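Local coordinates for coat protein (Sulfolobus turreted icosahedral virus, PDB 2BBD) that serves as the major capsid protein of an archaeal virus and probably builds its icosahedral shell, with a fold that points to common ancestry with bacterial and eukaryotic viruses, at residues 28-42 and 145-159. Residues are numbered along the deposited sequence; the frame is centred on the assembly and turned at random.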
loop_
_atom_site.group_PDB
_atom_site.type_symbol
_atom_site.label_atom_id
_atom_site.label_comp_id
_atom_site.label_asym_id
_atom_site.label_seq_id
_atom_site.Cartn_x
_atom_site.Cartn_y
_atom_site.Cartn_z
ATOM N N ASN A 28 -6.634 -4.396 22.403
ATOM C CA ASN A 28 -5.702 -3.382 22.878
ATOM C C ASN A 28 -5.396 -2.481 21.702
ATOM O O ASN A 28 -6.052 -2.565 20.651
ATOM C CB ASN A 28 -4.400 -4.032 23.349
ATOM C CG ASN A 28 -4.400 -4.343 24.830
ATOM O OD1 ASN A 28 -4.663 -3.468 25.659
ATOM N ND2 ASN A 28 -4.091 -5.591 25.176
ATOM N N PHE A 29 -4.410 -1.610 21.881
ATOM C CA PHE A 29 -3.998 -0.740 20.794
ATOM C C PHE A 29 -3.400 -1.683 19.746
ATOM O O PHE A 29 -2.869 -2.742 20.093
ATOM C CB PHE A 29 -2.946 0.270 21.277
ATOM C CG PHE A 29 -3.532 1.503 21.924
ATOM C CD1 PHE A 29 -2.859 2.724 21.852
ATOM C CD2 PHE A 29 -4.750 1.451 22.604
ATOM C CE1 PHE A 29 -3.391 3.879 22.449
ATOM C CE2 PHE A 29 -5.289 2.599 23.205
ATOM C CZ PHE A 29 -4.609 3.811 23.126
ATOM N N ILE A 30 -3.484 -1.301 18.478
ATOM C CA ILE A 30 -2.978 -2.134 17.387
ATOM C C ILE A 30 -1.846 -1.457 16.620
ATOM O O ILE A 30 -2.003 -0.336 16.143
ATOM C CB ILE A 30 -4.127 -2.466 16.401
ATOM C CG1 ILE A 30 -5.199 -3.292 17.125
ATOM C CG2 ILE A 30 -3.582 -3.188 15.165
ATOM C CD1 ILE A 30 -6.516 -3.419 16.355
ATOM N N ARG A 31 -0.709 -2.135 16.509
ATOM C CA ARG A 31 0.429 -1.588 15.779
ATOM C C ARG A 31 0.386 -2.047 14.322
ATOM O O ARG A 31 0.783 -1.310 13.410
ATOM C CB ARG A 31 1.739 -2.010 16.439
ATOM C CG ARG A 31 1.951 -1.407 17.827
ATOM C CD ARG A 31 3.258 -1.883 18.399
ATOM N NE ARG A 31 4.377 -1.302 17.665
ATOM C CZ ARG A 31 4.777 -0.043 17.812
ATOM N NH1 ARG A 31 4.154 0.751 18.672
ATOM N NH2 ARG A 31 5.784 0.428 17.094
ATOM N N LYS A 32 -0.097 -3.264 14.091
ATOM C CA LYS A 32 -0.213 -3.736 12.724
ATOM C C LYS A 32 -1.113 -4.950 12.527
ATOM O O LYS A 32 -1.491 -5.637 13.475
ATOM C CB LYS A 32 1.175 -4.008 12.122
ATOM C CG LYS A 32 1.871 -5.285 12.547
ATOM C CD LYS A 32 3.131 -5.500 11.683
ATOM C CE LYS A 32 3.911 -6.761 12.069
ATOM N NZ LYS A 32 3.186 -8.020 11.729
ATOM N N ILE A 33 -1.477 -5.176 11.274
ATOM C CA ILE A 33 -2.309 -6.300 10.903
ATOM C C ILE A 33 -1.629 -7.026 9.754
ATOM O O ILE A 33 -1.222 -6.413 8.769
ATOM C CB ILE A 33 -3.707 -5.847 10.440
ATOM C CG1 ILE A 33 -4.450 -5.174 11.603
ATOM C CG2 ILE A 33 -4.486 -7.036 9.907
ATOM C CD1 ILE A 33 -5.756 -4.500 11.181
ATOM N N ARG A 34 -1.499 -8.335 9.886
ATOM C CA ARG A 34 -0.884 -9.136 8.845
ATOM C C ARG A 34 -1.935 -10.024 8.195
ATOM O O ARG A 34 -2.793 -10.598 8.878
ATOM C CB ARG A 34 0.228 -10.006 9.426
ATOM C CG ARG A 34 0.750 -11.043 8.447
ATOM C CD ARG A 34 1.721 -12.002 9.113
ATOM N NE ARG A 34 2.987 -11.365 9.449
ATOM C CZ ARG A 34 3.955 -11.958 10.141
ATOM N NH1 ARG A 34 3.791 -13.206 10.573
ATOM N NH2 ARG A 34 5.088 -11.313 10.391
ATOM N N VAL A 35 -1.864 -10.118 6.873
ATOM C CA VAL A 35 -2.773 -10.934 6.089
ATOM C C VAL A 35 -1.935 -11.920 5.273
ATOM O O VAL A 35 -0.987 -11.521 4.590
ATOM C CB VAL A 35 -3.612 -10.069 5.103
ATOM C CG1 VAL A 35 -4.471 -10.966 4.228
ATOM C CG2 VAL A 35 -4.500 -9.083 5.869
ATOM N N GLN A 36 -2.266 -13.205 5.364
ATOM C CA GLN A 36 -1.564 -14.225 4.591
ATOM C C GLN A 36 -2.574 -15.076 3.832
ATOM O O GLN A 36 -3.497 -15.653 4.432
ATOM C CB GLN A 36 -0.718 -15.129 5.492
ATOM C CG GLN A 36 0.295 -14.404 6.358
ATOM C CD GLN A 36 0.966 -15.326 7.362
ATOM O OE1 GLN A 36 2.025 -15.900 7.092
ATOM N NE2 GLN A 36 0.343 -15.489 8.524
ATOM N N LEU A 37 -2.418 -15.121 2.511
ATOM C CA LEU A 37 -3.276 -15.925 1.655
ATOM C C LEU A 37 -2.443 -17.185 1.468
ATOM O O LEU A 37 -1.409 -17.165 0.804
ATOM C CB LEU A 37 -3.523 -15.220 0.316
ATOM C CG LEU A 37 -4.322 -16.015 -0.726
ATOM C CD1 LEU A 37 -5.698 -16.338 -0.167
ATOM C CD2 LEU A 37 -4.450 -15.209 -2.035
ATOM N N ILE A 38 -2.895 -18.278 2.071
ATOM C CA ILE A 38 -2.152 -19.531 2.041
ATOM C C ILE A 38 -2.999 -20.715 1.577
ATOM O O ILE A 38 -4.129 -20.904 2.037
ATOM C CB ILE A 38 -1.607 -19.837 3.456
ATOM C CG1 ILE A 38 -0.801 -18.634 3.964
ATOM C CG2 ILE A 38 -0.778 -21.118 3.441
ATOM C CD1 ILE A 38 -0.393 -18.722 5.420
ATOM N N GLY A 39 -2.426 -21.515 0.681
ATOM C CA GLY A 39 -3.122 -22.677 0.160
ATOM C C GLY A 39 -2.407 -23.228 -1.057
ATOM O O GLY A 39 -1.191 -23.414 -1.039
ATOM N N SER A 40 -3.155 -23.479 -2.125
ATOM C CA SER A 40 -2.560 -24.007 -3.339
ATOM C C SER A 40 -3.299 -23.545 -4.573
ATOM O O SER A 40 -4.404 -23.006 -4.491
ATOM C CB SER A 40 -2.566 -25.536 -3.317
ATOM O OG SER A 40 -3.884 -26.024 -3.495
ATOM N N ILE A 41 -2.653 -23.752 -5.716
ATOM C CA ILE A 41 -3.214 -23.425 -7.018
ATOM C C ILE A 41 -3.159 -24.743 -7.780
ATOM O O ILE A 41 -2.106 -25.371 -7.863
ATOM C CB ILE A 41 -2.381 -22.336 -7.747
ATOM C CG1 ILE A 41 -2.485 -21.013 -6.970
ATOM C CG2 ILE A 41 -2.894 -22.155 -9.187
ATOM C CD1 ILE A 41 -1.637 -19.880 -7.525
ATOM N N SER A 42 -4.296 -25.165 -8.319
ATOM C CA SER A 42 -4.372 -26.433 -9.034
ATOM C C SER A 42 -4.714 -26.333 -10.502
ATOM O O SER A 42 -5.401 -25.410 -10.932
ATOM C CB SER A 42 -5.394 -27.356 -8.358
ATOM O OG SER A 42 -4.892 -27.857 -7.139
ATOM N N SER A 145 -7.308 -23.330 -10.596
ATOM C CA SER A 145 -8.248 -23.102 -9.514
ATOM C C SER A 145 -7.434 -22.763 -8.270
ATOM O O SER A 145 -6.318 -23.261 -8.103
ATOM C CB SER A 145 -9.094 -24.358 -9.277
ATOM O OG SER A 145 -8.278 -25.457 -8.915
ATOM N N ILE A 146 -7.991 -21.917 -7.406
ATOM C CA ILE A 146 -7.322 -21.501 -6.169
ATOM C C ILE A 146 -7.963 -22.212 -4.979
ATOM O O ILE A 146 -9.178 -22.173 -4.807
ATOM C CB ILE A 146 -7.452 -19.968 -5.944
ATOM C CG1 ILE A 146 -6.772 -19.205 -7.086
ATOM C CG2 ILE A 146 -6.847 -19.571 -4.610
ATOM C CD1 ILE A 146 -5.315 -19.468 -7.200
ATOM N N ASN A 147 -7.141 -22.859 -4.161
ATOM C CA ASN A 147 -7.631 -23.563 -2.984
ATOM C C ASN A 147 -6.854 -22.991 -1.787
ATOM O O ASN A 147 -5.807 -23.507 -1.409
ATOM C CB ASN A 147 -7.374 -25.068 -3.140
ATOM C CG ASN A 147 -7.522 -25.542 -4.595
ATOM O OD1 ASN A 147 -6.558 -26.028 -5.209
ATOM N ND2 ASN A 147 -8.721 -25.390 -5.153
ATOM N N ALA A 148 -7.378 -21.919 -1.197
ATOM C CA ALA A 148 -6.703 -21.262 -0.082
ATOM C C ALA A 148 -7.631 -20.446 0.827
ATOM O O ALA A 148 -8.825 -20.280 0.551
ATOM C CB ALA A 148 -5.590 -20.354 -0.641
ATOM N N SER A 149 -7.049 -19.921 1.901
ATOM C CA SER A 149 -7.763 -19.105 2.882
ATOM C C SER A 149 -6.867 -17.970 3.384
ATOM O O SER A 149 -5.632 -18.056 3.329
ATOM C CB SER A 149 -8.181 -19.954 4.093
ATOM O OG SER A 149 -9.108 -20.968 3.750
ATOM N N PHE A 150 -7.504 -16.915 3.884
ATOM C CA PHE A 150 -6.798 -15.779 4.441
ATOM C C PHE A 150 -6.666 -15.957 5.935
ATOM O O PHE A 150 -7.660 -16.237 6.619
ATOM C CB PHE A 150 -7.554 -14.477 4.205
ATOM C CG PHE A 150 -7.581 -14.033 2.777
ATOM C CD1 PHE A 150 -8.687 -14.292 1.976
ATOM C CD2 PHE A 150 -6.513 -13.314 2.240
ATOM C CE1 PHE A 150 -8.733 -13.832 0.655
ATOM C CE2 PHE A 150 -6.549 -12.853 0.927
ATOM C CZ PHE A 150 -7.664 -13.112 0.133
ATOM N N TYR A 151 -5.438 -15.787 6.426
ATOM C CA TYR A 151 -5.123 -15.867 7.843
ATOM C C TYR A 151 -4.801 -14.452 8.310
ATOM O O TYR A 151 -3.999 -13.746 7.689
ATOM C CB TYR A 151 -3.924 -16.785 8.078
ATOM C CG TYR A 151 -4.203 -18.210 7.689
ATOM C CD1 TYR A 151 -4.306 -18.573 6.350
ATOM C CD2 TYR A 151 -4.414 -19.193 8.663
ATOM C CE1 TYR A 151 -4.614 -19.875 5.979
ATOM C CE2 TYR A 151 -4.728 -20.506 8.306
ATOM C CZ TYR A 151 -4.826 -20.837 6.961
ATOM O OH TYR A 151 -5.148 -22.118 6.588
ATOM N N ILE A 152 -5.436 -14.041 9.401
ATOM C CA ILE A 152 -5.254 -12.706 9.943
ATOM C C ILE A 152 -4.426 -12.719 11.223
ATOM O O ILE A 152 -4.725 -13.465 12.156
ATOM C CB ILE A 152 -6.611 -12.066 10.254
ATOM C CG1 ILE A 152 -7.518 -12.141 9.025
ATOM C CG2 ILE A 152 -6.412 -10.636 10.742
ATOM C CD1 ILE A 152 -6.960 -11.456 7.761
ATOM N N THR A 153 -3.382 -11.896 11.270
ATOM C CA THR A 153 -2.541 -11.839 12.458
ATOM C C THR A 153 -2.426 -10.396 12.935
ATOM O O THR A 153 -2.106 -9.498 12.171
ATOM C CB THR A 153 -1.158 -12.409 12.183
ATOM O OG1 THR A 153 -1.288 -13.781 11.799
ATOM C CG2 THR A 153 -0.300 -12.334 13.421
ATOM N N ILE A 154 -2.693 -10.175 14.210
ATOM C CA ILE A 154 -2.665 -8.821 14.734
ATOM C C ILE A 154 -1.566 -8.568 15.748
ATOM O O ILE A 154 -1.325 -9.378 16.647
ATOM C CB ILE A 154 -4.040 -8.484 15.353
ATOM C CG1 ILE A 154 -5.122 -8.701 14.297
ATOM C CG2 ILE A 154 -4.077 -7.037 15.851
ATOM C CD1 ILE A 154 -6.501 -8.750 14.858
ATOM N N THR A 155 -0.876 -7.447 15.576
ATOM C CA THR A 155 0.159 -7.066 16.517
ATOM C C THR A 155 -0.464 -5.990 17.409
ATOM O O THR A 155 -0.878 -4.939 16.929
ATOM C CB THR A 155 1.399 -6.494 15.811
ATOM O OG1 THR A 155 2.038 -7.519 15.038
ATOM C CG2 THR A 155 2.383 -5.968 16.846
ATOM N N TYR A 156 -0.557 -6.281 18.703
ATOM C CA TYR A 156 -1.138 -5.348 19.660
ATOM C C TYR A 156 -0.077 -4.699 20.514
ATOM O O TYR A 156 1.086 -5.080 20.487
ATOM C CB TYR A 156 -2.092 -6.066 20.621
ATOM C CG TYR A 156 -3.379 -6.548 20.016
ATOM C CD1 TYR A 156 -3.572 -7.894 19.724
ATOM C CD2 TYR A 156 -4.424 -5.666 19.773
ATOM C CE1 TYR A 156 -4.782 -8.350 19.211
ATOM C CE2 TYR A 156 -5.633 -6.107 19.257
ATOM C CZ TYR A 156 -5.807 -7.449 18.978
ATOM O OH TYR A 156 -6.996 -7.878 18.442
ATOM N N GLU A 157 -0.503 -3.706 21.274
ATOM C CA GLU A 157 0.365 -3.043 22.229
ATOM C C GLU A 157 -0.556 -2.706 23.389
ATOM O O GLU A 157 -1.609 -2.080 23.209
ATOM C CB GLU A 157 0.996 -1.761 21.682
ATOM C CG GLU A 157 2.125 -1.259 22.581
ATOM C CD GLU A 157 2.747 0.041 22.106
ATOM O OE1 GLU A 157 3.002 0.183 20.893
ATOM O OE2 GLU A 157 2.998 0.919 22.955
ATOM N N ARG A 158 -0.178 -3.160 24.573
ATOM C CA ARG A 158 -0.969 -2.894 25.749
ATOM C C ARG A 158 -0.573 -1.517 26.268
ATOM O O ARG A 158 0.449 -1.354 26.938
ATOM C CB ARG A 158 -0.724 -3.974 26.804
ATOM C CG ARG A 158 -1.422 -3.700 28.110
ATOM C CD ARG A 158 -1.496 -4.940 28.977
ATOM N NE ARG A 158 -1.850 -4.597 30.353
ATOM C CZ ARG A 158 -1.000 -4.057 31.224
ATOM N NH1 ARG A 158 0.252 -3.805 30.858
ATOM N NH2 ARG A 158 -1.401 -3.769 32.458
ATOM N N VAL A 159 -1.386 -0.528 25.930
ATOM C CA VAL A 159 -1.146 0.844 26.342
ATOM C C VAL A 159 -2.051 1.158 27.524
ATOM O O VAL A 159 -3.280 1.132 27.414
ATOM C CB VAL A 159 -1.427 1.815 25.179
ATOM C CG1 VAL A 159 -1.114 3.232 25.592
ATOM C CG2 VAL A 159 -0.574 1.422 23.976
HETATM O O HOH W 1 -4.015 -0.912 25.035
HETATM O O HOH W 2 0.800 -8.497 12.804
HETATM O O HOH W 3 -1.430 -13.807 9.195
HETATM O O HOH W 4 -4.984 -22.913 3.563
HETATM O O HOH W 5 -8.274 -26.978 -11.071
#
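Leu37 sets its CD1 methyl over the centre of the Phe150 ring, a CH-pi contact with the carbon 3.7 Å from the ring centroid. The two residues form a non-hydrogen-bonded pair in a long antiparallel ladder, where 28-42 and 145-159 lie side by side in one sheet of the N-terminal beta-sandwich, consistent with the double jelly-roll of this capsid lineage. Strand 2-13 flanks 145-159, and strand 108-123 flanks 28-42. Leu37, Phe150, Val35, Ile152, Ile33 and Ile154 share one face, where Ile20, Ile22 and Ile24 of strand 19-24 pack on Phe150, Ile152 and Ile154. Across the pair, Val35 brings CG1 obliquely to Phe150 CD2, 3.7 Å away, and CG2 to the end of Ile152.

A classic beta bulge breaks the register where Arg31 and Lys32 both face Thr155: Arg31 N bonds firmly to Thr155 O (2.8 Å), Lys32 N only weakly. There a bend at chi3 (69°) brings Arg31 NH1 to Glu157 OE1, a 2.6 Å salt bridge nearly along the C-O axis but bent at the hydrogen (137°); Arg122 and Gly1 N hold OE2, so the carboxylate is gripped at both oxygens. On the face carrying Gln36, Tyr151 and Thr153, a water joins Gln36 NE2, Thr153 OG1 and the backbone Tyr151 O; Thr153 OG1 also bonds to Thr7 OG1. At the far end, Asn147 OD1 accepts from Ser42 OG at 3.1 Å and, weakly, from Ser40 OG at 3.2 Å.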